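PDB 4LQ8: Sca-family protein from Rickettsia rickettsii, which is surface cell antigen 4, represented by its N-terminal head domain, and probably takes part in cell adhesion by a mechanism not established. Local coordinates for residues A[63-68]-A[154-159]; A[116-119]-A[123-126]. All coordinates share one frame; numbering follows the deposited sequence.

The two contacts belong to the helical part of the head domain. Interaction 1 joins the start of helix 64-90 to F156, just past the end of helix 135-155. Between its segments lie 85 residues, mostly helical and with no strand. Interaction 2 falls within this span: residues 116-119 and 123-126 pair across a short turn between helices 116-120 and 125-132. The centres are 30 Å apart, and the nearest atoms about 15 Å, so the contacts do not touch. Helix 64-90 links them, because F118 of interaction 2 also packs on its I82 and I85. I65 of interaction 1 also touches strands 236-245 and 258-265, whereas interaction 2 packs among helices.

Interaction 1: A[63-68]-A[154-159]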
# COMPACT_ATOMS: atom_id res chain seq x y z
N ASP A 63 -9.72 10.82 9.69
CA ASP A 63 -10.96 10.99 8.95
C ASP A 63 -11.58 9.60 8.58
O ASP A 63 -10.93 8.57 8.83
CB ASP A 63 -10.77 11.97 7.77
CG ASP A 63 -10.11 11.49 6.49
OD1 ASP A 63 -10.25 10.30 6.15
OD2 ASP A 63 -9.61 12.34 5.74
N PRO A 64 -12.82 9.53 8.03
CA PRO A 64 -13.42 8.21 7.74
C PRO A 64 -12.70 7.34 6.71
O PRO A 64 -12.81 6.13 6.81
CB PRO A 64 -14.85 8.56 7.27
CG PRO A 64 -15.08 9.94 7.74
CD PRO A 64 -13.75 10.62 7.69
N ILE A 65 -11.97 7.94 5.75
CA ILE A 65 -11.25 7.15 4.74
C ILE A 65 -10.07 6.45 5.38
O ILE A 65 -9.91 5.25 5.22
CB ILE A 65 -10.82 8.00 3.50
CG1 ILE A 65 -11.97 8.95 2.98
CG2 ILE A 65 -10.22 7.14 2.39
CD1 ILE A 65 -13.29 8.43 2.80
N THR A 66 -9.22 7.21 6.09
CA THR A 66 -8.03 6.70 6.77
C THR A 66 -8.45 5.60 7.75
O THR A 66 -7.84 4.53 7.73
CB THR A 66 -7.32 7.83 7.50
OG1 THR A 66 -7.18 8.95 6.63
CG2 THR A 66 -5.96 7.41 8.07
N LYS A 67 -9.52 5.85 8.53
CA LYS A 67 -10.05 4.88 9.48
C LYS A 67 -10.50 3.59 8.75
O LYS A 67 -10.11 2.51 9.17
CB LYS A 67 -11.18 5.48 10.33
CG LYS A 67 -11.61 4.55 11.48
CD LYS A 67 -12.58 5.22 12.42
CE LYS A 67 -12.98 4.33 13.58
NZ LYS A 67 -13.77 5.08 14.59
N ALA A 68 -11.27 3.71 7.65
CA ALA A 68 -11.74 2.56 6.86
C ALA A 68 -10.58 1.73 6.33
O ALA A 68 -10.63 0.50 6.39
CB ALA A 68 -12.63 3.01 5.72
N ASN A 154 -16.49 1.12 -2.53
CA ASN A 154 -17.95 1.14 -2.60
C ASN A 154 -18.60 1.97 -1.48
O ASN A 154 -19.62 2.59 -1.74
CB ASN A 154 -18.56 -0.27 -2.63
CG ASN A 154 -18.26 -1.05 -3.89
OD1 ASN A 154 -17.91 -0.50 -4.94
ND2 ASN A 154 -18.39 -2.37 -3.81
N THR A 155 -18.03 1.99 -0.25
CA THR A 155 -18.56 2.78 0.86
C THR A 155 -18.41 4.31 0.62
O THR A 155 -19.30 5.07 0.97
CB THR A 155 -17.91 2.33 2.20
OG1 THR A 155 -18.19 0.95 2.41
CG2 THR A 155 -18.38 3.13 3.42
N PHE A 156 -17.27 4.73 0.07
CA PHE A 156 -16.96 6.14 -0.10
C PHE A 156 -16.93 6.61 -1.54
O PHE A 156 -16.35 7.65 -1.81
CB PHE A 156 -15.63 6.46 0.62
CG PHE A 156 -15.66 6.09 2.09
CD1 PHE A 156 -16.24 6.93 3.03
CD2 PHE A 156 -15.14 4.87 2.53
CE1 PHE A 156 -16.25 6.59 4.38
CE2 PHE A 156 -15.17 4.52 3.87
CZ PHE A 156 -15.74 5.38 4.79
N SER A 157 -17.58 5.88 -2.44
CA SER A 157 -17.66 6.20 -3.87
C SER A 157 -18.63 7.36 -4.05
O SER A 157 -19.65 7.38 -3.37
CB SER A 157 -18.23 4.99 -4.61
OG SER A 157 -18.33 5.20 -6.01
N ALA A 158 -18.33 8.29 -5.00
CA ALA A 158 -19.26 9.37 -5.33
C ALA A 158 -20.47 8.74 -6.03
O ALA A 158 -21.59 9.18 -5.81
CB ALA A 158 -18.61 10.40 -6.24
N ALA A 159 -20.23 7.64 -6.81
CA ALA A 159 -21.27 6.88 -7.51
C ALA A 159 -22.28 6.27 -6.53
O ALA A 159 -23.47 6.26 -6.82
CB ALA A 159 -20.64 5.78 -8.37
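F156 carries this contact and meets P64, I65 and A68 at the start of helix 64-90. Its CG stands anti to its own carbonyl carbon (chi1 -56°), which directs the ring at that helix. I65 CD1 lies over one ring face. It sits 3.7 Å from the centroid of the F156 ring, 29° off the normal, a CH-pi contact. It is shifted toward the rim, and the nearest pair is I65 CD1 to F156 CD1 at 3.3 Å. The opposite face holds T155 CG2, from the residue just before. The far end of the ring meets two more residues. A68 CB approaches F156 CE2 obliquely at 3.5 Å. P64 CB is 3.8 Å from F156 CE1, and P64 O is 3.6 Å from F156 CZ. That carbonyl also accepts the backbone bond of A68 N, so it is already used in the helix. The side-chain contacts across the segments are apolar, with P64 O the one polar atom against the ring.

D63 does not touch F156, but it sets the helix start. Its OD1 accepts from I65 N (2.9 Å) and from T66 N (a longer 3.3 Å), the two donors coming from opposite faces of the carboxylate plane. D63 OD2 bonds to H238 of strand 236-245. Beyond the pair, F156 makes an edge-to-face contact with Y162, and I65 rests on F166, H238 and H262. This is an aspartate N-capped helix start packed against an aromatic residue that follows another helix, at a junction of helices and sheet.

Interaction 2: A[116-119]-A[123-126]; sequences STFF and ANRE
N124 lays its side chain over the ring of F118. Its CB comes first, 4.1 Å from the centroid of the F118 ring and 20° off the normal, a CH-pi contact over the face, nearest the CZ end. With chi1 at -60°, CG swings back over the ring and lies 3.4 Å from F118 CE1. The side chain thus runs along one rim of the face, from CZ past CE1 to CD1. The amide plane is 16° from that of the ring, so the two flat groups are stacked. The amide is probably turned over, so its two ends are doubtful. The terminal atom modelled as OD1 is 3.3 Å from F118 CD1. That terminal atom modelled as OD1 is also 2.9 Å from F118 O. The other, modelled as ND2, is 3.6 Å from F118 CE1.

F118 N bonds to E108, and the ring packs on I82, I85 and I105 of two neighbouring helices and on I128.

Two oxygens so close would be expected to repel. With the amide reversed, its NH2 could donate to F118 O, the carbonyl of a buried residue. Its oxygen would then lie near K101 NZ, which could suit the lysine's charge.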
# COMPACT_ATOMS: atom_id res chain seq x y z
N SER A 116 2.39 -1.80 17.61
CA SER A 116 3.44 -0.88 17.19
C SER A 116 4.85 -1.34 17.71
O SER A 116 5.79 -1.41 16.93
CB SER A 116 3.09 0.53 17.65
OG SER A 116 4.06 1.46 17.22
N THR A 117 4.94 -1.73 18.98
CA THR A 117 6.20 -2.20 19.58
C THR A 117 6.62 -3.54 18.94
O THR A 117 7.78 -3.67 18.57
CB THR A 117 6.11 -2.23 21.12
OG1 THR A 117 5.75 -0.92 21.56
CG2 THR A 117 7.44 -2.65 21.78
N PHE A 118 5.68 -4.49 18.77
CA PHE A 118 5.99 -5.77 18.13
C PHE A 118 6.63 -5.56 16.74
O PHE A 118 7.68 -6.14 16.47
CB PHE A 118 4.71 -6.63 17.97
CG PHE A 118 4.99 -7.98 17.36
CD1 PHE A 118 5.43 -9.05 18.14
CD2 PHE A 118 4.85 -8.18 15.99
CE1 PHE A 118 5.70 -10.30 17.57
CE2 PHE A 118 5.13 -9.43 15.42
CZ PHE A 118 5.54 -10.48 16.21
N PHE A 119 5.98 -4.77 15.87
CA PHE A 119 6.46 -4.59 14.49
C PHE A 119 7.71 -3.74 14.38
O PHE A 119 8.48 -3.92 13.43
CB PHE A 119 5.35 -4.09 13.55
CG PHE A 119 4.33 -5.17 13.25
CD1 PHE A 119 4.64 -6.21 12.38
CD2 PHE A 119 3.07 -5.16 13.85
CE1 PHE A 119 3.73 -7.24 12.16
CE2 PHE A 119 2.15 -6.18 13.61
CZ PHE A 119 2.48 -7.21 12.76
N ALA A 123 13.99 -7.96 16.72
CA ALA A 123 14.00 -9.37 17.16
C ALA A 123 12.80 -10.17 16.63
O ALA A 123 12.87 -11.40 16.60
CB ALA A 123 14.09 -9.47 18.68
N ASN A 124 11.74 -9.49 16.12
CA ASN A 124 10.57 -10.17 15.55
C ASN A 124 10.62 -10.38 14.06
O ASN A 124 9.76 -11.08 13.51
CB ASN A 124 9.25 -9.49 15.93
CG ASN A 124 9.03 -9.44 17.41
OD1 ASN A 124 8.69 -8.41 17.96
ND2 ASN A 124 9.21 -10.56 18.06
N ARG A 125 11.63 -9.81 13.39
CA ARG A 125 11.81 -9.87 11.94
C ARG A 125 11.83 -11.29 11.39
O ARG A 125 11.16 -11.54 10.40
CB ARG A 125 13.05 -9.07 11.49
CG ARG A 125 13.13 -8.81 9.98
CD ARG A 125 14.42 -8.11 9.55
NE ARG A 125 14.31 -6.64 9.54
CZ ARG A 125 14.59 -5.84 10.58
NH1 ARG A 125 15.00 -6.36 11.73
NH2 ARG A 125 14.47 -4.53 10.46
N GLU A 126 12.58 -12.21 12.00
CA GLU A 126 12.64 -13.59 11.52
C GLU A 126 11.29 -14.30 11.64
O GLU A 126 10.92 -15.04 10.74
CB GLU A 126 13.77 -14.40 12.19
CG GLU A 126 13.60 -14.64 13.69
CD GLU A 126 14.62 -15.59 14.31
OE1 GLU A 126 14.20 -16.62 14.87
OE2 GLU A 126 15.84 -15.29 14.24